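PDB 4RUN: odorant-binding protein 2a from Homo sapiens, which binds and transports small hydrophobic volatile molecules, with higher affinity for aldehydes and large fatty acids. Local coordinates for residues 17-22 against 108-113; 35-40 against 47-52. The protein carries 2 engineered substitutions. One frame throughout, in Å; residues are numbered along the deposited sequence.

Overall arrangement
From the N terminus the chain enters strand 12-21, which supplies residues 17-22 of contact 1, and then strand 33-41, its antiparallel neighbour in the same sheet. Strand 33-41 turns back at once into strand 47-55, and contact 2 zips this hairpin together, closing a loop of only six residues. The chain runs on through the strands up to 106-115, where residues 108-113 return to strand 12-21. Contact 1 thus closes a loop of 85 residues in which contact 2 is nested, and joins the first and last long strands, the seam that closes the lipocalin beta-barrel. The contact centres lie about 17 Å apart, without touching.

Contact 1: residues 17-22 against 108-113; sequences KAMVVD and RYMGNL. Engineered in segment 108-113: Asn112 (natural residue Lys).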
ATOM      1  N   LYS A  17       1.475   3.688   6.821  1.00 46.10           N
ATOM      2  CA  LYS A  17       1.596   3.651   8.281  1.00 44.12           C
ATOM      3  C   LYS A  17       1.634   2.237   8.828  1.00 41.62           C
ATOM      4  O   LYS A  17       2.198   1.980   9.881  1.00 44.92           O
ATOM      5  CB  LYS A  17       0.419   4.398   8.892  1.00 45.93           C
ATOM      6  CG  LYS A  17       0.261   5.813   8.361  1.00 48.36           C
ATOM      7  CD  LYS A  17      -1.001   6.455   8.885  1.00 50.67           C
ATOM      8  CE  LYS A  17      -0.956   7.945   8.647  1.00 53.56           C
ATOM      9  NZ  LYS A  17      -2.196   8.644   9.073  1.00 55.83           N
ATOM     10  N   ALA A  18       1.019   1.312   8.114  1.00 39.61           N
ATOM     11  CA  ALA A  18       1.061  -0.077   8.511  1.00 38.36           C
ATOM     12  C   ALA A  18       0.895  -0.908   7.283  1.00 39.02           C
ATOM     13  O   ALA A  18       0.423  -0.417   6.259  1.00 40.62           O
ATOM     14  CB  ALA A  18      -0.040  -0.387   9.503  1.00 38.72           C
ATOM     15  N   MET A  19       1.281  -2.170   7.395  1.00 39.79           N
ATOM     16  CA  MET A  19       1.340  -3.073   6.268  1.00 40.69           C
ATOM     17  C   MET A  19       0.958  -4.487   6.731  1.00 40.38           C
ATOM     18  O   MET A  19       1.231  -4.852   7.873  1.00 39.97           O
ATOM     19  CB  MET A  19       2.745  -2.985   5.723  1.00 44.63           C
ATOM     20  CG  MET A  19       2.999  -3.715   4.432  1.00 48.79           C
ATOM     21  SD  MET A  19       4.365  -2.933   3.528  1.00 50.15           S
ATOM     22  CE  MET A  19       4.300  -4.026   2.096  1.00 48.45           C
ATOM     23  N   VAL A  20       0.307  -5.263   5.865  1.00 39.81           N
ATOM     24  CA  VAL A  20      -0.094  -6.658   6.157  1.00 39.83           C
ATOM     25  C   VAL A  20       0.012  -7.420   4.865  1.00 41.53           C
ATOM     26  O   VAL A  20      -0.227  -6.870   3.780  1.00 41.16           O
ATOM     27  CB  VAL A  20      -1.525  -6.800   6.757  1.00 41.29           C
ATOM     28  CG1 VAL A  20      -2.612  -6.639   5.708  1.00 43.44           C
ATOM     29  CG2 VAL A  20      -1.709  -8.130   7.473  1.00 41.05           C
ATOM     30  N   VAL A  21       0.367  -8.692   5.005  1.00 42.21           N
ATOM     31  CA  VAL A  21       0.703  -9.557   3.891  1.00 43.78           C
ATOM     32  C   VAL A  21       0.140 -10.955   4.140  1.00 45.77           C
ATOM     33  O   VAL A  21       0.016 -11.360   5.285  1.00 45.81           O
ATOM     34  CB  VAL A  21       2.225  -9.685   3.776  1.00 46.26           C
ATOM     35  CG1 VAL A  21       2.816  -8.445   3.117  1.00 45.55           C
ATOM     36  CG2 VAL A  21       2.866  -9.952   5.147  1.00 44.97           C
ATOM     37  N   ASP A  22      -0.190 -11.706   3.091  1.00 46.98           N
ATOM     38  CA  ASP A  22      -0.652 -13.071   3.309  1.00 47.50           C
ATOM     39  C   ASP A  22       0.468 -13.925   3.884  1.00 47.52           C
ATOM     40  O   ASP A  22       1.642 -13.552   3.845  1.00 49.19           O
ATOM     41  CB  ASP A  22      -1.289 -13.677   2.046  1.00 50.94           C
ATOM     42  CG  ASP A  22      -0.349 -13.755   0.869  1.00 52.97           C
ATOM     43  OD1 ASP A  22       0.815 -14.172   1.034  1.00 57.27           O
ATOM     44  OD2 ASP A  22      -0.800 -13.456  -0.260  1.00 53.34           O
ATOM     45  N   ARG A 108      -1.192 -13.151  -4.572  1.00 52.03           N
ATOM     46  CA  ARG A 108      -0.681 -12.483  -3.379  1.00 49.30           C
ATOM     47  C   ARG A 108      -1.613 -11.367  -2.938  1.00 49.05           C
ATOM     48  O   ARG A 108      -1.891 -10.461  -3.728  1.00 46.98           O
ATOM     49  CB  ARG A 108       0.716 -11.907  -3.650  1.00 47.63           C
ATOM     50  CG  ARG A 108       1.364 -11.237  -2.444  1.00 45.63           C
ATOM     51  CD  ARG A 108       2.840 -10.964  -2.702  1.00 45.39           C
ATOM     52  NE  ARG A 108       3.681 -12.133  -2.417  1.00 45.25           N
ATOM     53  CZ  ARG A 108       4.935 -12.289  -2.838  1.00 45.70           C
ATOM     54  NH1 ARG A 108       5.528 -11.358  -3.585  1.00 44.36           N
ATOM     55  NH2 ARG A 108       5.605 -13.398  -2.525  1.00 47.73           N
ATOM     56  N   TYR A 109      -2.078 -11.437  -1.681  1.00 50.75           N
ATOM     57  CA  TYR A 109      -2.826 -10.341  -1.044  1.00 52.86           C
ATOM     58  C   TYR A 109      -1.904  -9.500  -0.187  1.00 51.20           C
ATOM     59  O   TYR A 109      -0.969 -10.007   0.423  1.00 49.14           O
ATOM     60  CB  TYR A 109      -3.952 -10.831  -0.124  1.00 54.46           C
ATOM     61  CG  TYR A 109      -5.003 -11.722  -0.737  1.00 58.20           C
ATOM     62  CD1 TYR A 109      -5.435 -11.540  -2.041  1.00 61.19           C
ATOM     63  CD2 TYR A 109      -5.619 -12.714   0.027  1.00 59.97           C
ATOM     64  CE1 TYR A 109      -6.421 -12.352  -2.578  1.00 64.74           C
ATOM     65  CE2 TYR A 109      -6.605 -13.524  -0.504  1.00 61.82           C
ATOM     66  CZ  TYR A 109      -7.002 -13.341  -1.809  1.00 64.52           C
ATOM     67  OH  TYR A 109      -7.970 -14.152  -2.347  1.00 66.70           O
ATOM     68  N   MET A 110      -2.208  -8.211  -0.110  1.00 54.32           N
ATOM     69  CA  MET A 110      -1.376  -7.284   0.634  1.00 53.92           C
ATOM     70  C   MET A 110      -2.195  -6.037   0.944  1.00 53.92           C
ATOM     71  O   MET A 110      -2.905  -5.514   0.085  1.00 58.44           O
ATOM     72  CB  MET A 110      -0.137  -6.943  -0.193  1.00 56.43           C
ATOM     73  CG  MET A 110       0.899  -6.114   0.542  1.00 61.63           C
ATOM     74  SD  MET A 110       2.266  -5.586  -0.519  1.00 64.73           S
ATOM     75  CE  MET A 110       2.312  -6.875  -1.769  1.00 65.38           C
ATOM     76  N   GLY A 111      -2.097  -5.566   2.178  1.00 49.62           N
ATOM     77  CA  GLY A 111      -2.865  -4.418   2.621  1.00 48.16           C
ATOM     78  C   GLY A 111      -1.964  -3.356   3.202  1.00 45.93           C
ATOM     79  O   GLY A 111      -0.990  -3.663   3.865  1.00 43.81           O
ATOM     80  N   ASN A 112      -2.285  -2.096   2.950  1.00 47.12           N
ATOM     81  CA  ASN A 112      -1.503  -1.004   3.490  1.00 46.74           C
ATOM     82  C   ASN A 112      -2.408   0.071   4.043  1.00 46.62           C
ATOM     83  O   ASN A 112      -3.362   0.491   3.390  1.00 50.93           O
ATOM     84  CB  ASN A 112      -0.590  -0.429   2.415  1.00 48.85           C
ATOM     85  CG  ASN A 112       0.307  -1.481   1.801  1.00 50.45           C
ATOM     86  OD1 ASN A 112       1.240  -1.950   2.433  1.00 51.72           O
ATOM     87  ND2 ASN A 112       0.003  -1.881   0.582  1.00 53.94           N
ATOM     88  N   LEU A 113      -2.118   0.484   5.267  1.00 43.16           N
ATOM     89  CA  LEU A 113      -2.800   1.594   5.882  1.00 42.70           C
ATOM     90  C   LEU A 113      -2.128   2.850   5.388  1.00 44.31           C
ATOM     91  O   LEU A 113      -0.928   3.040   5.598  1.00 45.38           O
ATOM     92  CB  LEU A 113      -2.697   1.499   7.401  1.00 41.02           C
ATOM     93  CG  LEU A 113      -3.392   2.613   8.178  1.00 42.35           C
ATOM     94  CD1 LEU A 113      -4.884   2.584   7.915  1.00 43.84           C
ATOM     95  CD2 LEU A 113      -3.114   2.473   9.658  1.00 42.32           C
TER
HETATM   96  O   HOH W   1       2.365 -13.935  -1.050  1.00 38.32           O
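Met19 and Asn112, a non-hydrogen-bonded antiparallel pair on the barrel seam, lie side by side with their side chains pointing the same way. Met19 holds CG anti to its backbone N (chi1 -173°) and stays extended, running past the amide of Asn112, an engineered residue (Lys in nature). The end of Met19 then meets Met110 at a slant, CE of Met19 lying 3.7 Å from SD of Met110, whose chain bends at its last torsion. Val21 CG1 adds itself alongside Met110 CG at 4.0 Å. On the other face Ala18, Val20 and Leu113 pack against helix 122-134, with Val20 CG1 set beside the backbone of Gly111.

Ala18-Leu113 and Val20-Gly111 are the hydrogen-bonded pairs, and past them Asp22 N donates to Tyr109 O. In Asp22, CG sits between the backbone N and the carbonyl carbon (chi1 60°), which swings the carboxylate across to strand 106-115, where OD2 accepts Tyr109 N at 2.8 Å on its anti side, 28° out of the carboxylate plane. Asp22 OD1 takes a hydrogen from a water at 2.6 Å, and that water in turn accepts Arg108 NE at the guanidinium edge.

Met19, Val21 and Met110 thus give their face sulfur and methyl groups round the amide of the engineered Asn112, consistent with a calyx for hydrophobic odorants, while at the end of strand 12-21 a water links Asp22 to Arg108 without direct contact of their charged atoms.

Contact 2: residues 35-40 against 47-52; sequences SPVKVT and LEATFT
The phenyl ring of Phe51 is met obliquely by Val37, whose CG1 lies 4.1 Å from ring atom CD1; the other methyl, CG2, sits 4.0 Å from Phe51 CB, so the valine runs alongside the base of the aromatic side chain. Both belong to the antiparallel hairpin of strands 33-41 and 47-55, part of the lipocalin barrel wall. The row continues with Ala49, its CB facing both Val37 and Val39, and with Leu47, whose CD1 crosses Val39 CG1 at a slant. Trp14, Val16 and Met66 extend this apolar row on the neighbouring strands.

Lys38, Thr40, Glu48 and Thr50 occupy the other face, where Lys38 and Thr40 are exposed. Thr40 and Glu48 lie side by side there, and their backbones pair through both N-H groups. Between the Lys38-Thr50 and Ser35-Thr52 pairings segment 35-40 carries one extra residue, which interrupts the regular ladder. Ser35 OG, between its backbone N and carbonyl carbon (chi1 69°), reaches across and accepts Thr52 N at 2.8 Å, standing in for a backbone carbonyl, while Ser35 N donates to Thr52 O.

Lys38 O is gripped twice by one residue: Thr50 N at 2.9 Å and Thr50 OG1 at 3.2 Å reach it from opposite faces of the carbonyl plane.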
ATOM      1  N   SER A  35       9.357   5.325   2.038  1.00 54.76           N
ATOM      2  CA  SER A  35       9.250   6.761   1.810  1.00 56.06           C
ATOM      3  C   SER A  35       7.789   7.163   1.704  1.00 56.38           C
ATOM      4  O   SER A  35       6.915   6.300   1.711  1.00 55.38           O
ATOM      5  CB  SER A  35       9.982   7.120   0.520  1.00 58.77           C
ATOM      6  OG  SER A  35       9.304   6.603  -0.619  1.00 57.56           O
ATOM      7  N   PRO A  36       7.508   8.479   1.601  1.00 61.78           N
ATOM      8  CA  PRO A  36       6.165   8.901   1.199  1.00 63.34           C
ATOM      9  C   PRO A  36       5.852   8.457  -0.220  1.00 64.69           C
ATOM     10  O   PRO A  36       6.764   8.300  -1.029  1.00 66.53           O
ATOM     11  CB  PRO A  36       6.228  10.434   1.262  1.00 66.40           C
ATOM     12  CG  PRO A  36       7.360  10.737   2.178  1.00 66.69           C
ATOM     13  CD  PRO A  36       8.350   9.634   1.960  1.00 65.80           C
ATOM     14  N   VAL A  37       4.573   8.257  -0.504  1.00 65.01           N
ATOM     15  CA  VAL A  37       4.129   7.871  -1.823  1.00 67.34           C
ATOM     16  C   VAL A  37       3.589   9.094  -2.549  1.00 72.90           C
ATOM     17  O   VAL A  37       2.651   9.735  -2.079  1.00 73.51           O
ATOM     18  CB  VAL A  37       3.021   6.810  -1.731  1.00 67.82           C
ATOM     19  CG1 VAL A  37       2.636   6.320  -3.123  1.00 70.16           C
ATOM     20  CG2 VAL A  37       3.462   5.648  -0.843  1.00 64.22           C
ATOM     21  N   LYS A  38       4.189   9.427  -3.687  1.00 79.61           N
ATOM     22  CA  LYS A  38       3.710  10.538  -4.502  1.00 87.62           C
ATOM     23  C   LYS A  38       2.881   9.999  -5.644  1.00 88.31           C
ATOM     24  O   LYS A  38       3.381   9.257  -6.483  1.00 89.74           O
ATOM     25  CB  LYS A  38       4.874  11.393  -5.008  1.00 94.78           C
ATOM     26  CG  LYS A  38       5.629  12.054  -3.860  1.00100.50           C
ATOM     27  CD  LYS A  38       6.359  13.328  -4.263  1.00108.90           C
ATOM     28  CE  LYS A  38       6.906  14.050  -3.033  1.00109.35           C
ATOM     29  NZ  LYS A  38       7.471  15.389  -3.368  1.00113.62           N
ATOM     30  N   VAL A  39       1.600  10.360  -5.643  1.00 89.82           N
ATOM     31  CA  VAL A  39       0.649   9.927  -6.652  1.00 89.77           C
ATOM     32  C   VAL A  39       0.353  11.100  -7.589  1.00 93.86           C
ATOM     33  O   VAL A  39      -0.067  12.163  -7.136  1.00 96.37           O
ATOM     34  CB  VAL A  39      -0.650   9.423  -5.984  1.00 87.52           C
ATOM     35  CG1 VAL A  39      -1.646   8.917  -7.020  1.00 90.16           C
ATOM     36  CG2 VAL A  39      -0.331   8.321  -4.985  1.00 82.26           C
ATOM     37  N   THR A  40       0.567  10.897  -8.887  1.00 94.70           N
ATOM     38  CA  THR A  40       0.323  11.926  -9.896  1.00 99.67           C
ATOM     39  C   THR A  40      -0.621  11.389 -10.968  1.00102.82           C
ATOM     40  O   THR A  40      -0.536  10.219 -11.331  1.00101.28           O
ATOM     41  CB  THR A  40       1.636  12.376 -10.565  1.00101.83           C
ATOM     42  OG1 THR A  40       2.362  11.233 -11.026  1.00101.53           O
ATOM     43  CG2 THR A  40       2.502  13.134  -9.587  1.00101.17           C
ATOM     44  N   LEU A  47      -3.210   6.902 -13.211  1.00113.90           N
ATOM     45  CA  LEU A  47      -2.363   7.448 -12.169  1.00106.57           C
ATOM     46  C   LEU A  47      -0.997   6.798 -12.160  1.00 99.22           C
ATOM     47  O   LEU A  47      -0.733   5.826 -12.867  1.00 94.55           O
ATOM     48  CB  LEU A  47      -3.021   7.251 -10.808  1.00102.72           C
ATOM     49  CG  LEU A  47      -4.412   7.850 -10.630  1.00106.37           C
ATOM     50  CD1 LEU A  47      -4.926   7.538  -9.235  1.00103.44           C
ATOM     51  CD2 LEU A  47      -4.404   9.354 -10.891  1.00111.31           C
ATOM     52  N   GLU A  48      -0.126   7.368 -11.343  1.00 94.19           N
ATOM     53  CA  GLU A  48       1.200   6.858 -11.170  1.00 89.22           C
ATOM     54  C   GLU A  48       1.605   7.124  -9.747  1.00 83.61           C
ATOM     55  O   GLU A  48       1.466   8.246  -9.262  1.00 82.29           O
ATOM     56  CB  GLU A  48       2.130   7.587 -12.105  1.00 94.12           C
ATOM     57  CG  GLU A  48       3.568   7.138 -12.043  1.00 92.65           C
ATOM     58  CD  GLU A  48       4.411   8.004 -12.931  1.00 97.89           C
ATOM     59  OE1 GLU A  48       4.588   9.187 -12.593  1.00100.24           O
ATOM     60  OE2 GLU A  48       4.848   7.511 -13.985  1.00100.69           O
ATOM     61  N   ALA A  49       2.086   6.077  -9.085  1.00 77.69           N
ATOM     62  CA  ALA A  49       2.565   6.178  -7.721  1.00 72.96           C
ATOM     63  C   ALA A  49       4.067   5.958  -7.731  1.00 70.05           C
ATOM     64  O   ALA A  49       4.548   5.027  -8.364  1.00 68.80           O
ATOM     65  CB  ALA A  49       1.879   5.139  -6.848  1.00 69.20           C
ATOM     66  N   THR A  50       4.796   6.806  -7.012  1.00 69.42           N
ATOM     67  CA  THR A  50       6.256   6.699  -6.909  1.00 68.26           C
ATOM     68  C   THR A  50       6.657   6.651  -5.443  1.00 64.00           C
ATOM     69  O   THR A  50       6.154   7.433  -4.646  1.00 65.41           O
ATOM     70  CB  THR A  50       6.992   7.864  -7.617  1.00 72.33           C
ATOM     71  OG1 THR A  50       6.453   9.127  -7.204  1.00 75.68           O
ATOM     72  CG2 THR A  50       6.857   7.735  -9.111  1.00 75.49           C
ATOM     73  N   PHE A  51       7.528   5.712  -5.085  1.00 60.02           N
ATOM     74  CA  PHE A  51       8.010   5.584  -3.711  1.00 58.11           C
ATOM     75  C   PHE A  51       9.246   4.694  -3.664  1.00 58.41           C
ATOM     76  O   PHE A  51       9.610   4.053  -4.650  1.00 57.96           O
ATOM     77  CB  PHE A  51       6.938   4.991  -2.797  1.00 54.53           C
ATOM     78  CG  PHE A  51       6.469   3.638  -3.224  1.00 53.12           C
ATOM     79  CD1 PHE A  51       5.441   3.511  -4.143  1.00 54.37           C
ATOM     80  CD2 PHE A  51       7.051   2.487  -2.710  1.00 51.82           C
ATOM     81  CE1 PHE A  51       5.003   2.264  -4.547  1.00 53.87           C
ATOM     82  CE2 PHE A  51       6.618   1.230  -3.108  1.00 51.13           C
ATOM     83  CZ  PHE A  51       5.594   1.120  -4.031  1.00 52.20           C
ATOM     84  N   THR A  52       9.890   4.674  -2.502  1.00 58.28           N
ATOM     85  CA  THR A  52      11.037   3.815  -2.265  1.00 57.29           C
ATOM     86  C   THR A  52      10.854   3.102  -0.943  1.00 55.67           C
ATOM     87  O   THR A  52      10.087   3.552  -0.091  1.00 56.85           O
ATOM     88  CB  THR A  52      12.348   4.623  -2.237  1.00 59.12           C
ATOM     89  OG1 THR A  52      12.367   5.503  -1.109  1.00 58.27           O
ATOM     90  CG2 THR A  52      12.494   5.439  -3.502  1.00 61.67           C
TER